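Local coordinates for response regulator receiver protein (Dyadobacter fermentans, PDB 4XLT) that probably acts as a receiver domain of two-component signalling, switched by phosphorylation, at residues Ala40-Asp43 / His44-Gln48; Phe69-Thr72 / Glu73-Met77; Asp15-Thr18 / Gln19-Leu22; Pro116-Ile119 / Pro120-Arg123. One frame throughout, in Å; residues are numbered along the deposited sequence. Where two conformers were deposited one is given.

Contact 1: Ala40-Asp43 / His44-Gln48; sequences AAID and HLRSQ
Ile42 and Arg46 meet one turn apart along helix 38-46. The CG2 methyl of Ile42 sits over one face of the Arg46 guanidinium, offset toward its rim. Ile42 CG2 lies 3.4 Å from Arg46 NE. The methyl gets there because CG2 is anti to the backbone N of Ile42, while CG1 lies beside that N. The arginine chain is extended from CG to NE. Asp43 comes near the same guanidinium without bonding to it. Asp43 OD1 stays 4.1 Å from Arg46 NH1, well out of the guanidinium plane, and the two planar groups are turned 43° apart. Any attraction is probably one of charge alone, since no N-H points at the oxygen. The salt bridge of Arg46 goes to Glu104 of the second subunit. This helix packs on the parallel sheet of a CheY-like receiver domain, and Ile42 also touches Phe71 and His74 of helix 68-75. With an alanine in place of Arg46, Glu104 of the second subunit would probably lose its salt-bridge partner and the Ile42 methyl its flat cover. His44 N and Leu45 N bond to Ala40 O and Ala41 O. Arg46 N donates to Ile42 O at 2.9 Å and only weakly to Asp43 O. Near the end of the helix, His44 O takes three donors: Ser47 OG at 2.7 Å, Gln48 NE2 at 3.0 Å and Ser47 N at 3.2 Å. Gln48 NE2 also lies over one face of the His44 ring, toward its rim, without bonding to it. That ring meets Phe35 too.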
loop_
_atom_site.group_PDB
_atom_site.type_symbol
_atom_site.label_atom_id
_atom_site.label_comp_id
_atom_site.label_asym_id
_atom_site.label_seq_id
_atom_site.Cartn_x
_atom_site.Cartn_y
_atom_site.Cartn_z
ATOM N N ALA A 40 15.737 -14.889 9.476
ATOM C CA ALA A 40 16.728 -13.836 9.666
ATOM C C ALA A 40 16.459 -12.645 8.747
ATOM O O ALA A 40 16.682 -11.497 9.124
ATOM C CB ALA A 40 18.127 -14.382 9.431
ATOM N N ALA A 41 15.984 -12.927 7.539
ATOM C CA ALA A 41 15.599 -11.878 6.605
ATOM C C ALA A 41 14.399 -11.093 7.136
ATOM O O ALA A 41 14.388 -9.861 7.118
ATOM C CB ALA A 41 15.285 -12.474 5.243
ATOM N N ILE A 42 13.391 -11.816 7.612
ATOM C CA ILE A 42 12.196 -11.185 8.160
ATOM C C ILE A 42 12.531 -10.379 9.414
ATOM O O ILE A 42 12.049 -9.257 9.584
ATOM C CB ILE A 42 11.106 -12.230 8.486
ATOM C CG1 ILE A 42 10.507 -12.790 7.195
ATOM C CG2 ILE A 42 9.996 -11.612 9.315
ATOM C CD1 ILE A 42 9.838 -11.738 6.325
ATOM N N ASP A 43 13.368 -10.953 10.278
ATOM C CA ASP A 43 13.814 -10.278 11.495
ATOM C C ASP A 43 14.462 -8.931 11.191
ATOM O O ASP A 43 14.174 -7.936 11.852
ATOM C CB ASP A 43 14.796 -11.155 12.277
ATOM C CG ASP A 43 14.126 -12.345 12.933
ATOM O OD1 ASP A 43 12.883 -12.335 13.058
ATOM O OD2 ASP A 43 14.844 -13.287 13.330
ATOM N N HIS A 44 15.340 -8.907 10.193
ATOM C CA HIS A 44 15.995 -7.667 9.793
ATOM C C HIS A 44 14.990 -6.637 9.278
ATOM O O HIS A 44 15.093 -5.448 9.587
ATOM C CB HIS A 44 17.051 -7.935 8.725
ATOM C CG HIS A 44 17.572 -6.693 8.071
ATOM N ND1 HIS A 44 17.199 -6.307 6.802
ATOM C CD2 HIS A 44 18.424 -5.740 8.520
ATOM C CE1 HIS A 44 17.803 -5.174 6.493
ATOM N NE2 HIS A 44 18.552 -4.809 7.518
ATOM N N LEU A 45 14.018 -7.096 8.499
ATOM C CA LEU A 45 13.012 -6.200 7.934
ATOM C C LEU A 45 12.102 -5.611 9.013
ATOM O O LEU A 45 11.665 -4.469 8.908
ATOM C CB LEU A 45 12.177 -6.933 6.881
ATOM C CG LEU A 45 12.913 -7.288 5.586
ATOM C CD1 LEU A 45 12.023 -8.098 4.657
ATOM C CD2 LEU A 45 13.403 -6.027 4.894
ATOM N N ARG A 46 11.830 -6.387 10.056
ATOM C CA ARG A 46 10.950 -5.933 11.128
ATOM C C ARG A 46 11.579 -4.820 11.960
ATOM O O ARG A 46 10.887 -4.140 12.720
ATOM C CB ARG A 46 10.562 -7.103 12.033
ATOM C CG ARG A 46 9.469 -7.986 11.460
ATOM C CD ARG A 46 9.281 -9.251 12.280
ATOM N NE ARG A 46 8.215 -10.091 11.740
ATOM C CZ ARG A 46 7.988 -11.346 12.115
ATOM N NH1 ARG A 46 8.756 -11.919 13.033
ATOM N NH2 ARG A 46 6.994 -12.032 11.566
ATOM N N SER A 47 12.887 -4.633 11.819
ATOM C CA SER A 47 13.583 -3.590 12.561
ATOM C C SER A 47 13.745 -2.319 11.729
ATOM O O SER A 47 14.289 -1.322 12.202
ATOM C CB SER A 47 14.952 -4.088 13.034
ATOM O OG SER A 47 15.831 -4.294 11.941
ATOM N N GLN A 48 13.263 -2.355 10.489
ATOM C CA GLN A 48 13.397 -1.215 9.589
ATOM C C GLN A 48 12.193 -0.283 9.669
ATOM O O GLN A 48 11.092 -0.702 10.021
ATOM C CB GLN A 48 13.586 -1.691 8.146
ATOM C CG GLN A 48 14.697 -2.711 7.963
ATOM C CD GLN A 48 16.051 -2.190 8.402
ATOM O OE1 GLN A 48 16.455 -1.088 8.035
ATOM N NE2 GLN A 48 16.759 -2.986 9.195
#

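Contact 2: Phe69-Thr72 / Glu73-Met77; sequences FEFT and EHYGM
Phe71 O and Thr72 O each take a backbone N-H from four residues on. Tyr75 N reaches Phe71 O at 2.8 Å, and Gly76 N reaches Thr72 O at 2.8 Å. The turn before is looser. Glu70 O accepts weak bonds from Glu73 N and His74 N, the second at 3.5 Å. His74 CD2 also lies 3.5 Å from Glu70 O, which is at the ring edge, near its plane. Thr72 OG1 has a weak bond from Asn106 ND2. The contact lies on helix 68-75 and the residues just after it, and this helix packs against the parallel sheet of the receiver fold. Its inner side is aromatic. Phe71 and Tyr75 both hold CG anti to the backbone N (chi1 177° and 179°), and Phe71 CE2 comes 4.1 Å from Tyr75 CB. The Phe71 ring goes on to Leu59 of strand 54-60, and the Tyr75 ring meets His108 edge-to-face. On the outer side the extended Glu73 side chain runs back along the helix. Glu73 OE2 lies 3.3 Å from Phe69 O, two acceptors with no hydrogen bond between them.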
loop_
_atom_site.group_PDB
_atom_site.type_symbol
_atom_site.label_atom_id
_atom_site.label_comp_id
_atom_site.label_asym_id
_atom_site.label_seq_id
_atom_site.Cartn_x
_atom_site.Cartn_y
_atom_site.Cartn_z
ATOM N N PHE A 69 6.786 -18.617 -0.932
ATOM C CA PHE A 69 5.391 -18.231 -0.742
ATOM C C PHE A 69 4.950 -18.388 0.711
ATOM O O PHE A 69 3.765 -18.273 1.028
ATOM C CB PHE A 69 4.488 -19.039 -1.673
ATOM C CG PHE A 69 4.877 -18.935 -3.119
ATOM C CD1 PHE A 69 4.796 -17.721 -3.784
ATOM C CD2 PHE A 69 5.331 -20.042 -3.813
ATOM C CE1 PHE A 69 5.159 -17.616 -5.113
ATOM C CE2 PHE A 69 5.694 -19.944 -5.143
ATOM C CZ PHE A 69 5.611 -18.729 -5.793
ATOM N N GLU A 70 5.911 -18.660 1.588
ATOM C CA GLU A 70 5.689 -18.550 3.023
ATOM C C GLU A 70 6.377 -17.285 3.517
ATOM O O GLU A 70 5.937 -16.657 4.480
ATOM C CB GLU A 70 6.214 -19.777 3.771
ATOM C CG GLU A 70 5.431 -21.058 3.518
ATOM C CD GLU A 70 5.950 -21.847 2.328
ATOM O OE1 GLU A 70 6.165 -23.068 2.477
ATOM O OE2 GLU A 70 6.138 -21.251 1.246
ATOM N N PHE A 71 7.461 -16.916 2.840
ATOM C CA PHE A 71 8.173 -15.683 3.145
ATOM C C PHE A 71 7.287 -14.473 2.878
ATOM O O PHE A 71 7.283 -13.516 3.650
ATOM C CB PHE A 71 9.460 -15.581 2.322
ATOM C CG PHE A 71 10.222 -14.300 2.538
ATOM C CD1 PHE A 71 11.206 -14.222 3.505
ATOM C CD2 PHE A 71 9.952 -13.173 1.770
ATOM C CE1 PHE A 71 11.909 -13.049 3.709
ATOM C CE2 PHE A 71 10.650 -11.994 1.971
ATOM C CZ PHE A 71 11.631 -11.934 2.942
ATOM N N THR A 72 6.547 -14.517 1.774
ATOM C CA THR A 72 5.691 -13.403 1.385
ATOM C C THR A 72 4.557 -13.194 2.378
ATOM O O THR A 72 4.078 -12.075 2.552
ATOM C CB THR A 72 5.094 -13.607 -0.019
ATOM O OG1 THR A 72 4.476 -14.899 -0.095
ATOM C CG2 THR A 72 6.183 -13.497 -1.074
ATOM N N GLU A 73 4.132 -14.272 3.028
ATOM C CA GLU A 73 3.073 -14.180 4.024
ATOM C C GLU A 73 3.544 -13.367 5.225
ATOM O O GLU A 73 2.816 -12.511 5.728
ATOM C CB GLU A 73 2.617 -15.570 4.466
ATOM C CG GLU A 73 2.083 -16.425 3.334
ATOM C CD GLU A 73 1.289 -17.613 3.835
ATOM O OE1 GLU A 73 0.673 -17.497 4.915
ATOM O OE2 GLU A 73 1.286 -18.660 3.153
ATOM N N HIS A 74 4.764 -13.640 5.674
ATOM C CA HIS A 74 5.369 -12.859 6.745
ATOM C C HIS A 74 5.737 -11.465 6.259
ATOM O O HIS A 74 5.683 -10.502 7.020
ATOM C CB HIS A 74 6.600 -13.569 7.299
ATOM C CG HIS A 74 6.272 -14.726 8.188
ATOM N ND1 HIS A 74 5.895 -14.568 9.503
ATOM C CD2 HIS A 74 6.256 -16.059 7.949
ATOM C CE1 HIS A 74 5.664 -15.752 10.038
ATOM N NE2 HIS A 74 5.876 -16.674 9.116
ATOM N N TYR A 75 6.104 -11.367 4.985
ATOM C CA TYR A 75 6.449 -10.089 4.377
ATOM C C TYR A 75 5.232 -9.167 4.305
ATOM O O TYR A 75 5.344 -7.958 4.517
ATOM C CB TYR A 75 7.035 -10.304 2.980
ATOM C CG TYR A 75 7.398 -9.019 2.268
ATOM C CD1 TYR A 75 8.630 -8.412 2.473
ATOM C CD2 TYR A 75 6.506 -8.413 1.393
ATOM C CE1 TYR A 75 8.962 -7.238 1.830
ATOM C CE2 TYR A 75 6.829 -7.241 0.746
ATOM C CZ TYR A 75 8.057 -6.655 0.969
ATOM O OH TYR A 75 8.382 -5.483 0.324
ATOM N N GLY A 76 4.070 -9.744 4.012
ATOM C CA GLY A 76 2.836 -8.984 3.923
ATOM C C GLY A 76 2.398 -8.425 5.264
ATOM O O GLY A 76 1.522 -7.562 5.329
HETATM N N MSE A 77 3.014 -8.919 6.335
HETATM C CA MSE A 77 2.707 -8.467 7.691
HETATM C C MSE A 77 3.484 -7.202 8.067
HETATM O O MSE A 77 3.122 -6.501 9.010
HETATM C CB MSE A 77 2.996 -9.583 8.700
HETATM C CG MSE A 77 1.937 -10.677 8.737
HETATM SE SE MSE A 77 2.479 -12.262 9.751
HETATM C CE MSE A 77 3.783 -11.435 10.945
#

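Contact 3: Asp15-Thr18 / Gln19-Leu22; sequences DLFT and QEKL
The backbone from Asp15 to Leu22 is regular alpha helix, with four successive N-H groups bonded to the carbonyls four residues back: Gln19 N to Asp15 O (2.9 Å), Glu20 N to Leu16 O (3.1 Å), Lys21 N to Phe17 O (2.9 Å) and Leu22 N to Thr18 O (3.1 Å). Phe17 and Glu20 lie side by side and point the same way. Glu20 OE1 comes 3.7 Å from Phe17 CD1, oblique to the ring, and the ring and carboxylate planes are 39° apart. The extended Glu20 chain, with CG anti to the backbone N (chi1 174°), brings the carboxylate beside the ring. Thr18 turns its OG1 back toward the helix, where it hydrogen-bonds to Phe14 O. Leu22 CG lies 3.3 Å from Thr18 O, beside the backbone bond. Helix 13-25 is the crossover of the beta-alpha-beta unit formed with strands 4-9 and 31-35. Leu16 and Gln19 both reach Ile8 of strand 4-9, and Leu16 also touches Thr34 of strand 31-35. Asp15 forms a salt bridge through OD2 to Lys115. The backbone N-H groups of Gln19 to Leu22 and Thr18 OG1 are thus satisfied within the helix. Asp15 instead ties it to the chain just beyond strand 109-114, where receiver domains carry a lysine near the phosphorylation site, so the bridge probably restrains that lysine.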
loop_
_atom_site.group_PDB
_atom_site.type_symbol
_atom_site.label_atom_id
_atom_site.label_comp_id
_atom_site.label_asym_id
_atom_site.label_seq_id
_atom_site.Cartn_x
_atom_site.Cartn_y
_atom_site.Cartn_z
ATOM N N ASP A 15 25.023 -20.013 -4.059
ATOM C CA ASP A 15 24.264 -19.040 -4.842
ATOM C C ASP A 15 24.230 -17.679 -4.154
ATOM O O ASP A 15 24.305 -16.645 -4.815
ATOM C CB ASP A 15 22.833 -19.528 -5.094
ATOM C CG ASP A 15 22.780 -20.730 -6.019
ATOM O OD1 ASP A 15 23.777 -20.984 -6.727
ATOM O OD2 ASP A 15 21.736 -21.416 -6.044
ATOM N N LEU A 16 24.123 -17.687 -2.828
ATOM C CA LEU A 16 24.051 -16.455 -2.049
ATOM C C LEU A 16 25.279 -15.571 -2.257
ATOM O O LEU A 16 25.157 -14.408 -2.643
ATOM C CB LEU A 16 23.889 -16.779 -0.562
ATOM C CG LEU A 16 23.493 -15.625 0.355
ATOM C CD1 LEU A 16 22.144 -15.056 -0.054
ATOM C CD2 LEU A 16 23.457 -16.084 1.801
ATOM N N PHE A 17 26.459 -16.130 -2.006
ATOM C CA PHE A 17 27.704 -15.379 -2.129
ATOM C C PHE A 17 28.042 -15.050 -3.580
ATOM O O PHE A 17 28.574 -13.979 -3.869
ATOM C CB PHE A 17 28.856 -16.151 -1.486
ATOM C CG PHE A 17 28.858 -16.089 0.013
ATOM C CD1 PHE A 17 29.506 -15.056 0.671
ATOM C CD2 PHE A 17 28.206 -17.053 0.763
ATOM C CE1 PHE A 17 29.508 -14.989 2.053
ATOM C CE2 PHE A 17 28.205 -16.991 2.145
ATOM C CZ PHE A 17 28.856 -15.958 2.790
ATOM N N THR A 18 27.729 -15.972 -4.488
ATOM C CA THR A 18 27.970 -15.753 -5.911
ATOM C C THR A 18 27.167 -14.563 -6.424
ATOM O O THR A 18 27.702 -13.694 -7.115
ATOM C CB THR A 18 27.612 -16.996 -6.745
ATOM O OG1 THR A 18 28.448 -18.092 -6.354
ATOM C CG2 THR A 18 27.812 -16.719 -8.227
ATOM N N GLN A 19 25.885 -14.534 -6.079
ATOM C CA GLN A 19 25.002 -13.445 -6.480
ATOM C C GLN A 19 25.483 -12.121 -5.905
ATOM O O GLN A 19 25.484 -11.097 -6.591
ATOM C CB GLN A 19 23.568 -13.721 -6.031
ATOM C CG GLN A 19 22.545 -12.781 -6.637
ATOM C CD GLN A 19 22.445 -12.936 -8.140
ATOM O OE1 GLN A 19 22.975 -12.122 -8.898
ATOM N NE2 GLN A 19 21.765 -13.988 -8.582
ATOM N N GLU A 20 25.895 -12.155 -4.641
ATOM C CA GLU A 20 26.419 -10.973 -3.964
ATOM C C GLU A 20 27.625 -10.426 -4.713
ATOM O O GLU A 20 27.755 -9.218 -4.908
ATOM C CB GLU A 20 26.805 -11.302 -2.520
ATOM C CG GLU A 20 27.496 -10.161 -1.786
ATOM C CD GLU A 20 27.950 -10.550 -0.389
ATOM O OE1 GLU A 20 28.059 -11.762 -0.109
ATOM O OE2 GLU A 20 28.198 -9.640 0.431
ATOM N N LYS A 21 28.493 -11.339 -5.136
ATOM C CA LYS A 21 29.696 -11.003 -5.885
ATOM C C LYS A 21 29.366 -10.276 -7.187
ATOM O O LYS A 21 29.957 -9.241 -7.492
ATOM C CB LYS A 21 30.496 -12.274 -6.179
ATOM C CG LYS A 21 31.829 -12.052 -6.869
ATOM C CD LYS A 21 32.405 -13.375 -7.359
ATOM C CE LYS A 21 32.414 -14.420 -6.251
ATOM N NZ LYS A 21 32.855 -15.758 -6.737
ATOM N N LEU A 22 28.416 -10.817 -7.943
ATOM C CA LEU A 22 28.044 -10.247 -9.237
ATOM C C LEU A 22 27.432 -8.853 -9.104
ATOM O O LEU A 22 27.749 -7.955 -9.882
ATOM C CB LEU A 22 27.072 -11.174 -9.970
ATOM C CG LEU A 22 27.563 -12.597 -10.258
ATOM C CD1 LEU A 22 26.574 -13.338 -11.147
ATOM C CD2 LEU A 22 28.949 -12.585 -10.885
#

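Contact 4: Pro116-Ile119 / Pro120-Arg123; sequences PLEI and PLLR
Ile119 O accepts from Arg123 N at 2.8 Å, with an N-H...O angle of 164°. One residue earlier, Glu118 O accepts from Leu122 N at 3.0 Å. Glu118 is the N-cap of helix 119-129, so these bonds close its first turn. Pro120 sits at the second helical position, where a residue without an N-H costs no helix bond. Its ring abuts the isoleucine, with Ile119 CB 3.5 Å from Pro120 CD, as the peptide bond between them requires. This turn follows strand 109-114 in the CheY-like receiver fold and starts the last helix of the domain. Before it, a cis peptide bond precedes Pro116. Leu117 then reaches forward over the turn. Its CG is anti to the backbone N (chi1 -167°), and Leu117 CD1 comes 3.6 Å from Leu122 CD1. Both leucines also touch Leu58 of strand 54-60. Glu118 CB and Leu121 CB also lie 3.6 Å apart. The Arg123 chain bends back at chi2 and chi3, bringing Arg123 NH2 to 3.9 Å from Ile119 CG2. That approach is oblique to the guanidinium. Ile119 and Arg123 both meet Ser26 beyond helix 13-25.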
loop_
_atom_site.group_PDB
_atom_site.type_symbol
_atom_site.label_atom_id
_atom_site.label_comp_id
_atom_site.label_asym_id
_atom_site.label_seq_id
_atom_site.Cartn_x
_atom_site.Cartn_y
_atom_site.Cartn_z
ATOM N N PRO A 116 21.066 -17.983 -13.716
ATOM C CA PRO A 116 21.644 -16.907 -12.903
ATOM C C PRO A 116 21.066 -15.541 -13.259
ATOM O O PRO A 116 20.477 -15.381 -14.326
ATOM C CB PRO A 116 23.131 -16.976 -13.249
ATOM C CG PRO A 116 23.146 -17.466 -14.657
ATOM C CD PRO A 116 21.997 -18.437 -14.765
ATOM N N LEU A 117 21.235 -14.574 -12.366
ATOM C CA LEU A 117 20.669 -13.245 -12.556
ATOM C C LEU A 117 21.306 -12.501 -13.729
ATOM O O LEU A 117 22.530 -12.397 -13.818
ATOM C CB LEU A 117 20.830 -12.427 -11.278
ATOM C CG LEU A 117 20.026 -11.136 -11.190
ATOM C CD1 LEU A 117 18.543 -11.450 -11.253
ATOM C CD2 LEU A 117 20.370 -10.398 -9.911
ATOM N N GLU A 118 20.471 -11.993 -14.629
ATOM C CA GLU A 118 20.955 -11.160 -15.726
ATOM C C GLU A 118 20.984 -9.699 -15.297
ATOM O O GLU A 118 19.945 -9.041 -15.233
ATOM C CB GLU A 118 20.089 -11.326 -16.979
ATOM C CG GLU A 118 20.293 -12.637 -17.728
ATOM C CD GLU A 118 19.494 -13.783 -17.138
ATOM O OE1 GLU A 118 18.558 -13.517 -16.353
ATOM O OE2 GLU A 118 19.801 -14.950 -17.463
ATOM N N ILE A 119 22.179 -9.202 -15.001
ATOM C CA ILE A 119 22.355 -7.831 -14.529
ATOM C C ILE A 119 21.769 -6.766 -15.473
ATOM O O ILE A 119 21.085 -5.855 -15.003
ATOM C CB ILE A 119 23.848 -7.521 -14.277
ATOM C CG1 ILE A 119 24.428 -8.518 -13.270
ATOM C CG2 ILE A 119 24.026 -6.094 -13.779
ATOM C CD1 ILE A 119 25.901 -8.320 -12.986
ATOM N N PRO A 120 22.019 -6.867 -16.797
ATOM C CA PRO A 120 21.403 -5.827 -17.634
ATOM C C PRO A 120 19.877 -5.895 -17.634
ATOM O O PRO A 120 19.213 -4.865 -17.755
ATOM C CB PRO A 120 21.966 -6.120 -19.032
ATOM C CG PRO A 120 22.360 -7.553 -18.995
ATOM C CD PRO A 120 22.843 -7.792 -17.598
ATOM N N LEU A 121 19.331 -7.097 -17.487
ATOM C CA LEU A 121 17.887 -7.284 -17.439
ATOM C C LEU A 121 17.309 -6.650 -16.179
ATOM O O LEU A 121 16.234 -6.049 -16.211
ATOM C CB LEU A 121 17.541 -8.776 -17.500
ATOM C CG LEU A 121 16.081 -9.221 -17.609
ATOM C CD1 LEU A 121 16.000 -10.514 -18.404
ATOM C CD2 LEU A 121 15.443 -9.411 -16.237
ATOM N N LEU A 122 18.028 -6.788 -15.070
ATOM C CA LEU A 122 17.557 -6.273 -13.793
ATOM C C LEU A 122 17.734 -4.761 -13.710
ATOM O O LEU A 122 16.866 -4.058 -13.193
ATOM C CB LEU A 122 18.283 -6.957 -12.633
ATOM C CG LEU A 122 17.675 -6.741 -11.245
ATOM C CD1 LEU A 122 17.616 -8.045 -10.476
ATOM C CD2 LEU A 122 18.464 -5.715 -10.464
ATOM N N ARG A 123 18.859 -4.269 -14.221
ATOM C CA ARG A 123 19.145 -2.836 -14.230
ATOM C C ARG A 123 18.074 -2.056 -14.992
ATOM O O ARG A 123 17.666 -0.969 -14.576
ATOM C CB ARG A 123 20.528 -2.576 -14.834
ATOM C CG ARG A 123 20.789 -1.127 -15.227
ATOM C CD ARG A 123 22.171 -0.672 -14.781
ATOM N NE ARG A 123 23.200 -1.666 -15.075
ATOM C CZ ARG A 123 24.422 -1.650 -14.553
ATOM N NH1 ARG A 123 24.772 -0.691 -13.707
ATOM N NH2 ARG A 123 25.296 -2.596 -14.872
#

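Overall arrangement
Contacts 1 to 3 lie wholly or mostly on helices packed round one parallel sheet; contact 4 is a loop and the first turn of another. Each is partly buried. Ala41, Leu45, Phe71, Tyr75, Leu16, Leu117 and Leu122 are on the buried side, while Asp43, Glu73, Lys21 and Leu121 lie outside. Contacts 1 and 2 are neighbours, with centres 12 Å apart. Arg46 packs on His74 and Met77, and both contacts touch the second subunit. Contacts 3 and 4, 13 Å between centres, meet where Leu22 packs on Ile119. Contact 4 lies across the chain centre from contacts 1 and 2. Contact 1 carries a charge to the subunit interface, contact 2 turns aromatics inward, and contact 4 pairs leucines at a helix start.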